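Local coordinates for protein ricin B-related lectin (Polyporus squamosus, PDB 5MUA) that binds galactose through a ricin-type beta-trefoil lectin domain joined to a calcium-binding, papain-like protease domain that takes up the inhibitor E-64, at residues B[21-26]-B[65-70]; B[41-46]-B[184-189]; B[116-121]-B[134-139]; B[250-255]-B[260-265]. One frame throughout, in Å; residues are numbered along the deposited sequence.

Contact 1: residues B[21-26]-B[65-70]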
loop_
_atom_site.group_PDB
_atom_site.type_symbol
_atom_site.label_atom_id
_atom_site.label_comp_id
_atom_site.label_asym_id
_atom_site.label_seq_id
_atom_site.Cartn_x
_atom_site.Cartn_y
_atom_site.Cartn_z
ATOM N N LEU B 21 32.352 -6.151 4.584
ATOM C CA LEU B 21 32.085 -5.966 5.958
ATOM C C LEU B 21 30.628 -6.235 6.268
ATOM O O LEU B 21 29.736 -5.878 5.507
ATOM C CB LEU B 21 32.444 -4.577 6.342
ATOM C CG LEU B 21 33.955 -4.280 6.288
ATOM C CD1 LEU B 21 34.119 -2.890 6.882
ATOM C CD2 LEU B 21 34.791 -5.292 7.094
ATOM N N ALA B 22 30.401 -6.833 7.409
ATOM C CA ALA B 22 29.034 -7.037 7.917
ATOM C C ALA B 22 29.083 -6.919 9.454
ATOM O O ALA B 22 30.153 -6.855 10.058
ATOM C CB ALA B 22 28.502 -8.404 7.471
ATOM N N LEU B 23 27.919 -6.845 10.089
ATOM C CA LEU B 23 27.832 -6.865 11.535
ATOM C C LEU B 23 27.329 -8.211 12.024
ATOM O O LEU B 23 26.349 -8.733 11.531
ATOM C CB LEU B 23 26.972 -5.733 12.026
ATOM C CG LEU B 23 27.053 -5.535 13.515
ATOM C CD1 LEU B 23 28.370 -4.843 13.915
ATOM C CD2 LEU B 23 25.894 -4.600 13.921
ATOM N N SER B 24 28.042 -8.775 12.984
ATOM C CA SER B 24 27.675 -9.976 13.668
ATOM C C SER B 24 26.312 -9.864 14.261
ATOM O O SER B 24 25.947 -8.787 14.728
ATOM C CB SER B 24 28.636 -10.310 14.816
ATOM O OG SER B 24 28.261 -11.577 15.371
ATOM N N GLU B 25 25.558 -10.965 14.235
ATOM C CA GLU B 25 24.268 -10.985 14.971
ATOM C C GLU B 25 24.357 -11.421 16.446
ATOM O O GLU B 25 23.352 -11.362 17.188
ATOM C CB GLU B 25 23.249 -11.855 14.229
ATOM C CG GLU B 25 22.894 -11.414 12.838
ATOM C CD GLU B 25 21.783 -12.275 12.307
ATOM O OE1 GLU B 25 22.114 -13.395 11.899
ATOM O OE2 GLU B 25 20.610 -11.856 12.384
ATOM N N ASP B 26 25.563 -11.824 16.886
ATOM C CA ASP B 26 25.781 -12.284 18.236
ATOM C C ASP B 26 26.409 -11.212 19.097
ATOM O O ASP B 26 27.366 -10.485 18.668
ATOM C CB ASP B 26 26.690 -13.494 18.249
ATOM C CG ASP B 26 25.998 -14.752 17.730
ATOM O OD1 ASP B 26 24.782 -14.917 17.993
ATOM O OD2 ASP B 26 26.700 -15.531 17.098
ATOM N N ALA B 65 22.627 -0.769 8.415
ATOM C CA ALA B 65 21.210 -0.449 8.080
ATOM C C ALA B 65 20.331 -1.466 8.826
ATOM O O ALA B 65 19.257 -1.087 9.329
ATOM C CB ALA B 65 20.947 -0.515 6.578
ATOM N N PHE B 66 20.756 -2.736 8.841
ATOM C CA PHE B 66 19.978 -3.809 9.427
ATOM C C PHE B 66 19.859 -3.638 10.939
ATOM O O PHE B 66 18.780 -3.491 11.463
ATOM C CB PHE B 66 20.564 -5.175 9.043
ATOM C CG PHE B 66 19.845 -6.368 9.644
ATOM C CD1 PHE B 66 18.630 -6.790 9.128
ATOM C CD2 PHE B 66 20.362 -7.033 10.760
ATOM C CE1 PHE B 66 17.966 -7.869 9.703
ATOM C CE2 PHE B 66 19.701 -8.109 11.359
ATOM C CZ PHE B 66 18.504 -8.538 10.796
ATOM N N ALA B 67 21.007 -3.633 11.645
ATOM C CA ALA B 67 21.040 -3.700 13.103
ATOM C C ALA B 67 20.852 -2.346 13.769
ATOM O O ALA B 67 20.515 -2.295 14.961
ATOM C CB ALA B 67 22.332 -4.347 13.606
ATOM N N GLY B 68 21.024 -1.280 13.034
ATOM C CA GLY B 68 20.944 0.086 13.558
ATOM C C GLY B 68 22.179 0.573 14.295
ATOM O O GLY B 68 22.302 1.785 14.562
ATOM N N SER B 69 23.042 -0.367 14.669
ATOM C CA SER B 69 24.290 -0.136 15.417
ATOM C C SER B 69 25.250 0.715 14.527
ATOM O O SER B 69 25.279 0.623 13.298
ATOM C CB SER B 69 25.010 -1.494 15.639
ATOM O OG SER B 69 24.233 -2.412 16.309
ATOM N N TYR B 70 26.061 1.504 15.193
ATOM C CA TYR B 70 27.095 2.319 14.570
ATOM C C TYR B 70 28.461 1.639 14.660
ATOM O O TYR B 70 28.867 1.166 15.719
ATOM C CB TYR B 70 27.160 3.694 15.252
ATOM C CG TYR B 70 25.945 4.546 14.886
ATOM C CD1 TYR B 70 24.690 4.315 15.457
ATOM C CD2 TYR B 70 26.035 5.545 13.906
ATOM C CE1 TYR B 70 23.584 5.037 15.083
ATOM C CE2 TYR B 70 24.954 6.344 13.596
ATOM C CZ TYR B 70 23.724 6.072 14.171
ATOM O OH TYR B 70 22.657 6.779 13.766
#
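Leu-23 reaches across from the end of strand 19-23 to the loop 65-70, and its side chain makes most of this small contact. CB points at the loop; CG then swings anti to the backbone N (chi1 -169°), which carries the branch, beside the carbonyl carbon, to the loop. Of the two methyls, CD2 makes the contacts across the segments. It sits 3.6 Å from CB of Ala-67, equally close, 3.6 Å, to OG of Ser-69 and 3.7 Å from CB of Ser-69, so one methyl touches two small side chains of the loop. The nearest CA atoms, those of Leu-23 and Ala-67, are 7.7 Å apart, a gap that a leucine side chain can span; alanine and serine suit the other side because they are short enough to receive it. Leu-23, itself buried, also packs on Val-35 of the paired strand 35-39 and on Asn-64 of strand 59-64.

Toward the surface, Glu-25 stretches its chain until OE2 comes 4.0 Å from CE2 of Phe-66. The two side chains cross at about a right angle, a loose touch of carboxylate and ring. No hydrogen bond joins the segments; Ser-24 instead steadies its own turn, OG accepting from N of Asp-26. An ST turn just after a strand, whose last leucine packs against a loop between strands, belongs here to the ricin-type beta-trefoil domain.

Contact 2: residues B[41-46]-B[184-189]; sequences AVDPLN and RDQISS
NE2 of Gln-186 is gripped by two waters, each of which accepts from it and donates in turn to Asp-43. One water accepts from NE2 of Gln-186 at 2.9 Å and donates to OD2 of Asp-43 at 2.8 Å; the other accepts from NE2 of Gln-186 at 3.0 Å and donates to the backbone O of Asp-43 at 2.7 Å. The amide nitrogen thus reaches the carboxylate and the carbonyl of a single residue without touching either, NE2 of Gln-186 standing 3.8 Å from OD2 of Asp-43. A primary amide suits this task, since its two N-H groups can serve two waters while OE1 is taken by the backbone N of Thr-183. The carboxylate and amide planes are only 17° apart, although the side chains themselves cross at about a right angle.

Here the beta-trefoil lectin part, through its loop 41-46, meets helix 184-194 of the agglutinin C-terminal part, an interface bridged by water. Asp-43 is held on its own side as well: OD1 bonds to Tyr-10 OH and Asn-47 ND2, which should fix the carboxylate's rotation.

Beside the water-bridged amide, Leu-45 sets a methyl against the nitrogen. It slides past Gln-186 in the opposite direction and lays CD2 3.6 Å from NE2 of Gln-186. Its remaining neighbours include Trp-222 and Asn-226 of helix 208-226 and Phe-66.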
loop_
_atom_site.group_PDB
_atom_site.type_symbol
_atom_site.label_atom_id
_atom_site.label_comp_id
_atom_site.label_asym_id
_atom_site.label_seq_id
_atom_site.Cartn_x
_atom_site.Cartn_y
_atom_site.Cartn_z
ATOM N N ALA B 41 29.471 -14.180 -1.682
ATOM C CA ALA B 41 28.579 -15.200 -2.278
ATOM C C ALA B 41 27.212 -15.142 -1.633
ATOM O O ALA B 41 26.312 -15.701 -2.183
ATOM C CB ALA B 41 29.094 -16.625 -2.182
ATOM N N VAL B 42 27.035 -14.441 -0.507
ATOM C CA VAL B 42 25.691 -14.350 0.100
ATOM C C VAL B 42 25.418 -12.875 0.360
ATOM O O VAL B 42 26.336 -12.048 0.251
ATOM C CB VAL B 42 25.545 -15.192 1.391
ATOM C CG1 VAL B 42 25.570 -16.703 1.050
ATOM C CG2 VAL B 42 26.615 -14.827 2.461
ATOM N N ASP B 43 24.154 -12.537 0.616
ATOM C CA ASP B 43 23.769 -11.111 0.650
ATOM C C ASP B 43 22.965 -10.755 1.879
ATOM O O ASP B 43 21.874 -10.148 1.732
ATOM C CB ASP B 43 23.049 -10.702 -0.655
ATOM C CG ASP B 43 23.032 -9.221 -0.880
ATOM O OD1 ASP B 43 23.942 -8.502 -0.333
ATOM O OD2 ASP B 43 22.125 -8.764 -1.626
ATOM N N PRO B 44 23.441 -11.129 3.072
ATOM C CA PRO B 44 22.630 -10.886 4.299
ATOM C C PRO B 44 22.514 -9.369 4.522
ATOM O O PRO B 44 23.434 -8.618 4.241
ATOM C CB PRO B 44 23.439 -11.557 5.415
ATOM C CG PRO B 44 24.793 -11.491 4.892
ATOM C CD PRO B 44 24.761 -11.679 3.428
ATOM N N LEU B 45 21.356 -8.934 4.992
ATOM C CA LEU B 45 21.060 -7.517 5.016
ATOM C C LEU B 45 22.058 -6.714 5.911
ATOM O O LEU B 45 22.193 -5.530 5.733
ATOM C CB LEU B 45 19.620 -7.288 5.508
ATOM C CG LEU B 45 18.486 -7.894 4.698
ATOM C CD1 LEU B 45 17.123 -7.605 5.329
ATOM C CD2 LEU B 45 18.549 -7.202 3.356
ATOM N N ASN B 46 22.678 -7.390 6.890
ATOM C CA ASN B 46 23.675 -6.795 7.754
ATOM C C ASN B 46 25.026 -6.520 7.083
ATOM O O ASN B 46 25.975 -6.096 7.774
ATOM C CB ASN B 46 23.801 -7.571 9.079
ATOM C CG ASN B 46 24.214 -8.996 8.866
ATOM O OD1 ASN B 46 24.724 -9.388 7.828
ATOM N ND2 ASN B 46 23.943 -9.809 9.861
ATOM N N ARG B 184 16.818 -8.200 -7.141
ATOM C CA ARG B 184 15.720 -9.076 -7.543
ATOM C C ARG B 184 15.396 -10.154 -6.568
ATOM O O ARG B 184 14.225 -10.497 -6.319
ATOM C CB ARG B 184 15.936 -9.590 -8.985
ATOM C CG ARG B 184 15.619 -8.489 -9.969
ATOM C CD ARG B 184 15.532 -8.995 -11.393
ATOM N NE ARG B 184 15.531 -7.921 -12.390
ATOM C CZ ARG B 184 15.241 -8.106 -13.691
ATOM N NH1 ARG B 184 14.857 -9.312 -14.154
ATOM N NH2 ARG B 184 15.333 -7.090 -14.537
ATOM N N ASP B 185 16.402 -10.721 -5.939
ATOM C CA ASP B 185 16.133 -11.722 -4.948
ATOM C C ASP B 185 15.317 -11.176 -3.844
ATOM O O ASP B 185 14.397 -11.835 -3.340
ATOM C CB ASP B 185 17.445 -12.301 -4.412
ATOM C CG ASP B 185 18.123 -13.267 -5.399
ATOM O OD1 ASP B 185 17.512 -13.780 -6.326
ATOM O OD2 ASP B 185 19.320 -13.539 -5.181
ATOM N N GLN B 186 15.628 -9.943 -3.438
ATOM C CA GLN B 186 14.916 -9.353 -2.340
ATOM C C GLN B 186 13.457 -9.002 -2.711
ATOM O O GLN B 186 12.550 -9.329 -1.939
ATOM C CB GLN B 186 15.630 -8.105 -1.860
ATOM C CG GLN B 186 16.945 -8.433 -1.113
ATOM C CD GLN B 186 17.880 -7.242 -1.053
ATOM O OE1 GLN B 186 17.685 -6.248 -1.764
ATOM N NE2 GLN B 186 18.925 -7.351 -0.268
ATOM N N ILE B 187 13.274 -8.376 -3.870
ATOM C CA ILE B 187 11.959 -8.043 -4.398
ATOM C C ILE B 187 11.149 -9.294 -4.496
ATOM O O ILE B 187 10.022 -9.369 -4.002
ATOM C CB ILE B 187 12.045 -7.326 -5.744
ATOM C CG1 ILE B 187 12.638 -5.905 -5.509
ATOM C CG2 ILE B 187 10.677 -7.110 -6.352
ATOM C CD1 ILE B 187 13.279 -5.395 -6.782
ATOM N N SER B 188 11.689 -10.305 -5.144
ATOM C CA SER B 188 10.984 -11.547 -5.222
ATOM C C SER B 188 10.644 -12.217 -3.894
ATOM O O SER B 188 9.560 -12.803 -3.775
ATOM C CB SER B 188 11.710 -12.506 -6.159
ATOM O OG SER B 188 11.571 -12.009 -7.463
ATOM N N SER B 189 11.514 -12.147 -2.891
ATOM C CA SER B 189 11.239 -12.780 -1.608
ATOM C C SER B 189 10.073 -12.037 -0.911
ATOM O O SER B 189 9.212 -12.648 -0.331
ATOM C CB SER B 189 12.504 -12.904 -0.709
ATOM O OG SER B 189 12.805 -11.665 -0.105
HETATM O O HOH W 1 21.531 -6.168 -0.763
HETATM O O HOH W 2 19.229 -9.993 1.099
#

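Contact 3: residues B[116-121]-B[134-139]; sequences FVTLLN and QNITNN
Ring packing comes first: Phe-116 lies beside Asn-135, the two side chains pointing the same way with ring and amide planes 55° apart. CE2 of Phe-116 touches CB of Asn-135 at 3.8 Å, while CD2 of Phe-116 rests 3.8 Å from the backbone N of Asn-135. The carbonyl carbon of Gln-134 arrives at the ring edge, near its plane, whereas CB of Gln-134 points away. A phenylalanine suits this place because its broad apolar ring reaches the loop backbone at Gln-134 and Asn-135; Lys-107 adds a cation-pi contact to the same ring.

Aliphatic packing forms a second, thinner point of contact. Thr-118, two residues along the strand and so on the same face, offers CG2 to CD1 of Ile-136 at 4.1 Å. The isoleucine has CG1 anti to its carbonyl carbon (chi1 -70°), and the extended chain brings CD1 back toward the strand although CB does not point there.

These residues belong to the ricin-type beta-trefoil lectin fold, where strand 116-120 pairs antiparallel with strand 129-133 and the loop 134-139 folds back past the strand.

Polar bonds do not cross directly between the segments. OG1 of Thr-118 donates to the carbonyl O of Phe-116 at 2.7 Å, approaching 55° out of the carbonyl plane; OG1 serves its own strand and Gln-142 while the methyl packs. Gln-142 mediates between the segments: its NE2 bonds to Thr-118 OG1 and to Gln-134 O, and its OE1 accepts from Ile-136 N.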
loop_
_atom_site.group_PDB
_atom_site.type_symbol
_atom_site.label_atom_id
_atom_site.label_comp_id
_atom_site.label_asym_id
_atom_site.label_seq_id
_atom_site.Cartn_x
_atom_site.Cartn_y
_atom_site.Cartn_z
ATOM N N PHE B 116 43.196 3.193 11.490
ATOM C CA PHE B 116 42.427 2.819 10.293
ATOM C C PHE B 116 41.726 1.499 10.456
ATOM O O PHE B 116 42.240 0.567 11.084
ATOM C CB PHE B 116 43.350 2.734 9.074
ATOM C CG PHE B 116 43.971 4.041 8.710
ATOM C CD1 PHE B 116 43.330 4.919 7.912
ATOM C CD2 PHE B 116 45.225 4.392 9.208
ATOM C CE1 PHE B 116 43.898 6.153 7.569
ATOM C CE2 PHE B 116 45.797 5.634 8.882
ATOM C CZ PHE B 116 45.148 6.490 8.034
ATOM N N VAL B 117 40.554 1.388 9.837
ATOM C CA VAL B 117 39.886 0.111 9.792
ATOM C C VAL B 117 40.765 -0.857 8.945
ATOM O O VAL B 117 41.109 -0.536 7.782
ATOM C CB VAL B 117 38.504 0.241 9.080
ATOM C CG1 VAL B 117 37.824 -1.108 8.914
ATOM C CG2 VAL B 117 37.599 1.208 9.787
ATOM N N THR B 118 41.041 -2.019 9.503
ATOM C CA THR B 118 42.053 -2.924 9.012
ATOM C C THR B 118 41.569 -4.331 9.012
ATOM O O THR B 118 40.983 -4.758 9.944
ATOM C CB THR B 118 43.316 -2.792 9.895
ATOM O OG1 THR B 118 43.714 -1.395 9.979
ATOM C CG2 THR B 118 44.444 -3.684 9.420
ATOM N N LEU B 119 41.796 -5.066 7.925
ATOM C CA LEU B 119 41.489 -6.505 7.866
ATOM C C LEU B 119 42.726 -7.236 8.375
ATOM O O LEU B 119 43.781 -7.123 7.780
ATOM C CB LEU B 119 41.170 -6.910 6.426
ATOM C CG LEU B 119 40.891 -8.392 6.245
ATOM C CD1 LEU B 119 39.838 -8.880 7.193
ATOM C CD2 LEU B 119 40.417 -8.659 4.830
ATOM N N LEU B 120 42.646 -7.820 9.538
ATOM C CA LEU B 120 43.821 -8.491 10.195
ATOM C C LEU B 120 43.729 -10.037 10.041
ATOM O O LEU B 120 42.676 -10.644 10.318
ATOM C CB LEU B 120 43.804 -8.126 11.667
ATOM C CG LEU B 120 44.841 -8.684 12.628
ATOM C CD1 LEU B 120 46.196 -8.149 12.226
ATOM C CD2 LEU B 120 44.488 -8.393 14.085
ATOM N N ASN B 121 44.812 -10.670 9.593
ATOM C CA ASN B 121 44.908 -12.152 9.443
ATOM C C ASN B 121 43.966 -12.748 8.404
ATOM O O ASN B 121 43.769 -12.098 7.367
ATOM C CB ASN B 121 44.721 -12.903 10.767
ATOM C CG ASN B 121 45.745 -12.497 11.815
ATOM O OD1 ASN B 121 46.942 -12.364 11.516
ATOM N ND2 ASN B 121 45.278 -12.300 13.078
ATOM N N GLN B 134 47.327 1.375 13.339
ATOM C CA GLN B 134 48.064 2.502 12.763
ATOM C C GLN B 134 48.288 2.317 11.250
ATOM O O GLN B 134 48.143 1.242 10.681
ATOM C CB GLN B 134 49.408 2.686 13.498
ATOM C CG GLN B 134 50.356 1.539 13.287
ATOM C CD GLN B 134 51.702 1.754 14.021
ATOM O OE1 GLN B 134 52.521 2.551 13.605
ATOM N NE2 GLN B 134 51.882 1.053 15.101
ATOM N N ASN B 135 48.648 3.389 10.601
ATOM C CA ASN B 135 48.948 3.323 9.171
ATOM C C ASN B 135 49.897 2.189 8.798
ATOM O O ASN B 135 50.945 2.001 9.432
ATOM C CB ASN B 135 49.481 4.670 8.659
ATOM C CG ASN B 135 49.588 4.722 7.126
ATOM O OD1 ASN B 135 48.747 4.208 6.409
ATOM N ND2 ASN B 135 50.643 5.330 6.638
ATOM N N ILE B 136 49.489 1.413 7.816
ATOM C CA ILE B 136 50.246 0.300 7.266
ATOM C C ILE B 136 50.635 0.633 5.855
ATOM O O ILE B 136 49.777 0.968 5.062
ATOM C CB ILE B 136 49.441 -0.983 7.293
ATOM C CG1 ILE B 136 49.278 -1.458 8.749
ATOM C CG2 ILE B 136 50.139 -2.116 6.450
ATOM C CD1 ILE B 136 48.365 -2.670 8.945
ATOM N N THR B 137 51.918 0.484 5.531
ATOM C CA THR B 137 52.433 0.797 4.177
ATOM C C THR B 137 52.915 -0.446 3.421
ATOM O O THR B 137 53.145 -0.360 2.223
ATOM C CB THR B 137 53.563 1.835 4.216
ATOM O OG1 THR B 137 54.572 1.375 5.110
ATOM C CG2 THR B 137 53.027 3.218 4.741
ATOM N N ASN B 138 53.079 -1.574 4.102
ATOM C CA ASN B 138 53.615 -2.799 3.458
ATOM C C ASN B 138 52.561 -3.831 3.045
ATOM O O ASN B 138 52.862 -4.901 2.507
ATOM C CB ASN B 138 54.722 -3.386 4.314
ATOM C CG ASN B 138 54.218 -4.040 5.593
ATOM O OD1 ASN B 138 53.048 -3.892 5.991
ATOM N ND2 ASN B 138 55.108 -4.726 6.264
ATOM N N ASN B 139 51.273 -3.481 3.210
ATOM C CA ASN B 139 50.220 -4.240 2.586
ATOM C C ASN B 139 48.979 -3.375 2.378
ATOM O O ASN B 139 48.968 -2.202 2.794
ATOM C CB ASN B 139 49.958 -5.554 3.358
ATOM C CG ASN B 139 49.273 -5.340 4.728
ATOM O OD1 ASN B 139 48.352 -4.546 4.864
ATOM N ND2 ASN B 139 49.695 -6.101 5.709
#

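Contact 4: residues B[250-255]-B[260-265]; sequences YNWFVE and STVTFF
OG1 of Thr-263 donates a 2.7 Å hydrogen bond to OE2 of Glu-255, meeting the anti lone pair, the one away from the other carboxylate oxygen. The glutamate chain is bent at chi2 (-70°), which folds the carboxylate back over the neighbouring strand, and the two side chains cross at about a right angle. The same OE2 forms a salt bridge with Arg-184 of helix 184-194, so OE2 has two partners, a hydroxyl and a guanidinium.

Backbone bonds follow. Asn-251 and Phe-265 exchange N-H and C=O both ways, as do Phe-253 and Thr-263, the latter at 2.8 Å from N of Thr-263 to O of Phe-253. Between these two pairs Trp-252 faces Phe-264 as a non-hydrogen-bonded pair; a second such pair, Val-254 and Val-262, lies beyond Phe-253 and Thr-263. Near the turn the bond from N of Glu-255 to O of Thr-261 is weak at 3.4 Å. Together they make an antiparallel beta hairpin of the agglutinin C-terminal part, the papain-like half of the protein; the side chain of Tyr-250 is about 7 Å from the bound E-64.

Packing differs between the faces. On that of Phe-253 and Phe-265, the edge of Phe-253 is turned to the face of Phe-265 in an offset edge-to-face pair, planes at 77°, with CE2 of Phe-253 3.6 Å from CB of Phe-265; Ile-187 touches both. On the other, CE3 of Trp-252 meets CG1 of Val-262 at 3.9 Å, and CE2 of Tyr-250 meets CD1 of Phe-264 at 3.9 Å. The large ring of Trp-252 fills its place against Val-156 and Leu-160 of helix 153-162.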
loop_
_atom_site.group_PDB
_atom_site.type_symbol
_atom_site.label_atom_id
_atom_site.label_comp_id
_atom_site.label_asym_id
_atom_site.label_seq_id
_atom_site.Cartn_x
_atom_site.Cartn_y
_atom_site.Cartn_z
ATOM N N TYR B 250 0.986 -1.272 -12.192
ATOM C CA TYR B 250 2.144 -2.178 -12.052
ATOM C C TYR B 250 3.196 -1.437 -11.266
ATOM O O TYR B 250 3.010 -0.245 -10.867
ATOM C CB TYR B 250 2.722 -2.635 -13.451
ATOM C CG TYR B 250 2.807 -1.519 -14.459
ATOM C CD1 TYR B 250 1.657 -1.053 -15.123
ATOM C CD2 TYR B 250 3.997 -0.874 -14.731
ATOM C CE1 TYR B 250 1.700 0.020 -16.009
ATOM C CE2 TYR B 250 4.065 0.214 -15.622
ATOM C CZ TYR B 250 2.929 0.651 -16.283
ATOM O OH TYR B 250 2.993 1.708 -17.151
ATOM N N ASN B 251 4.244 -2.154 -10.942
ATOM C CA ASN B 251 5.308 -1.578 -10.119
ATOM C C ASN B 251 6.602 -1.403 -10.950
ATOM O O ASN B 251 6.722 -1.888 -12.068
ATOM C CB ASN B 251 5.566 -2.469 -8.910
ATOM C CG ASN B 251 4.343 -2.590 -7.999
ATOM O OD1 ASN B 251 3.675 -3.620 -7.951
ATOM N ND2 ASN B 251 4.067 -1.535 -7.280
ATOM N N TRP B 252 7.582 -0.713 -10.363
ATOM C CA TRP B 252 8.795 -0.420 -11.068
ATOM C C TRP B 252 9.932 -0.132 -10.106
ATOM O O TRP B 252 9.713 0.271 -8.944
ATOM C CB TRP B 252 8.658 0.709 -12.023
ATOM C CG TRP B 252 8.301 2.061 -11.405
ATOM C CD1 TRP B 252 7.031 2.543 -11.175
ATOM C CD2 TRP B 252 9.200 3.104 -11.011
ATOM N NE1 TRP B 252 7.112 3.827 -10.627
ATOM C CE2 TRP B 252 8.429 4.194 -10.559
ATOM C CE3 TRP B 252 10.602 3.217 -10.984
ATOM C CZ2 TRP B 252 8.999 5.331 -10.032
ATOM C CZ3 TRP B 252 11.156 4.379 -10.512
ATOM C CH2 TRP B 252 10.366 5.425 -10.063
ATOM N N PHE B 253 11.129 -0.287 -10.645
ATOM C CA PHE B 253 12.340 -0.256 -9.878
ATOM C C PHE B 253 13.474 0.255 -10.770
ATOM O O PHE B 253 13.342 0.370 -12.027
ATOM C CB PHE B 253 12.703 -1.700 -9.451
ATOM C CG PHE B 253 11.700 -2.340 -8.526
ATOM C CD1 PHE B 253 11.699 -2.034 -7.165
ATOM C CD2 PHE B 253 10.791 -3.232 -8.992
ATOM C CE1 PHE B 253 10.716 -2.554 -6.310
ATOM C CE2 PHE B 253 9.836 -3.804 -8.148
ATOM C CZ PHE B 253 9.810 -3.469 -6.806
ATOM N N VAL B 254 14.612 0.493 -10.126
ATOM C CA VAL B 254 15.864 0.661 -10.886
ATOM C C VAL B 254 16.744 -0.464 -10.512
ATOM O O VAL B 254 16.566 -1.116 -9.505
ATOM C CB VAL B 254 16.541 2.054 -10.754
ATOM C CG1 VAL B 254 15.588 3.172 -11.097
ATOM C CG2 VAL B 254 17.085 2.317 -9.378
ATOM N N GLU B 255 17.712 -0.734 -11.384
ATOM C CA GLU B 255 18.527 -1.924 -11.299
ATOM C C GLU B 255 19.803 -1.567 -10.553
ATOM O O GLU B 255 20.409 -0.553 -10.824
ATOM C CB GLU B 255 18.935 -2.381 -12.735
ATOM C CG GLU B 255 17.817 -3.013 -13.568
ATOM C CD GLU B 255 17.437 -4.358 -13.020
ATOM O OE1 GLU B 255 18.306 -5.092 -12.520
ATOM O OE2 GLU B 255 16.292 -4.715 -13.116
ATOM N N SER B 260 20.306 3.715 -14.083
ATOM C CA SER B 260 19.533 4.443 -15.101
ATOM C C SER B 260 18.499 3.557 -15.774
ATOM O O SER B 260 17.663 4.045 -16.518
ATOM C CB SER B 260 20.465 5.026 -16.160
ATOM O OG SER B 260 21.229 6.042 -15.606
ATOM N N THR B 261 18.504 2.260 -15.515
ATOM C CA THR B 261 17.541 1.367 -16.162
ATOM C C THR B 261 16.293 1.282 -15.254
ATOM O O THR B 261 16.425 0.820 -14.116
ATOM C CB THR B 261 18.124 -0.060 -16.304
ATOM O OG1 THR B 261 19.343 0.014 -17.057
ATOM C CG2 THR B 261 17.164 -1.058 -16.990
ATOM N N VAL B 262 15.122 1.650 -15.778
ATOM C CA VAL B 262 13.845 1.387 -15.112
ATOM C C VAL B 262 13.317 -0.000 -15.522
ATOM O O VAL B 262 13.173 -0.290 -16.701
ATOM C CB VAL B 262 12.853 2.523 -15.363
ATOM C CG1 VAL B 262 11.573 2.185 -14.646
ATOM C CG2 VAL B 262 13.432 3.884 -14.891
ATOM N N THR B 263 13.059 -0.860 -14.557
ATOM C CA THR B 263 12.564 -2.198 -14.801
ATOM C C THR B 263 11.134 -2.241 -14.238
ATOM O O THR B 263 10.852 -1.585 -13.260
ATOM C CB THR B 263 13.429 -3.222 -14.105
ATOM O OG1 THR B 263 14.726 -3.156 -14.704
ATOM C CG2 THR B 263 12.955 -4.641 -14.397
ATOM N N PHE B 264 10.265 -3.027 -14.875
ATOM C CA PHE B 264 8.861 -3.102 -14.472
ATOM C C PHE B 264 8.591 -4.464 -13.878
ATOM O O PHE B 264 9.265 -5.499 -14.154
ATOM C CB PHE B 264 7.967 -2.701 -15.632
ATOM C CG PHE B 264 8.356 -1.429 -16.246
ATOM C CD1 PHE B 264 7.890 -0.219 -15.737
ATOM C CD2 PHE B 264 9.274 -1.401 -17.297
ATOM C CE1 PHE B 264 8.274 0.985 -16.297
ATOM C CE2 PHE B 264 9.713 -0.189 -17.842
ATOM C CZ PHE B 264 9.212 1.008 -17.354
ATOM N N PHE B 265 7.612 -4.466 -12.971
ATOM C CA PHE B 265 7.302 -5.587 -12.159
ATOM C C PHE B 265 5.772 -5.775 -12.111
ATOM O O PHE B 265 5.016 -4.811 -11.907
ATOM C CB PHE B 265 7.882 -5.411 -10.756
ATOM C CG PHE B 265 7.658 -6.610 -9.838
ATOM C CD1 PHE B 265 8.460 -7.745 -9.944
ATOM C CD2 PHE B 265 6.655 -6.613 -8.879
ATOM C CE1 PHE B 265 8.292 -8.825 -9.091
ATOM C CE2 PHE B 265 6.461 -7.704 -8.030
ATOM C CZ PHE B 265 7.268 -8.809 -8.128
#

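How the contacts relate
Contact 4 is the buried one, a regular hairpin with paired backbones and aromatic packing, whereas contacts 1 and 3 are thin surface contacts in the two beta-trefoil ranges, without cross-segment hydrogen bonds. Contact 2, partly buried, joins the lectin and protease parts through water. It is also the hub: Asn-46 and Leu-45 touch Leu-23, Glu-25 and Phe-66 of contact 1, while helix segment 184-189 of contact 2 both packs on the hairpin of contact 4 and forms a salt bridge with it. Contact 3 stands apart, its centre about 40 Å from that of contact 4, although its nearest atoms come within about 5 Å of contact 1.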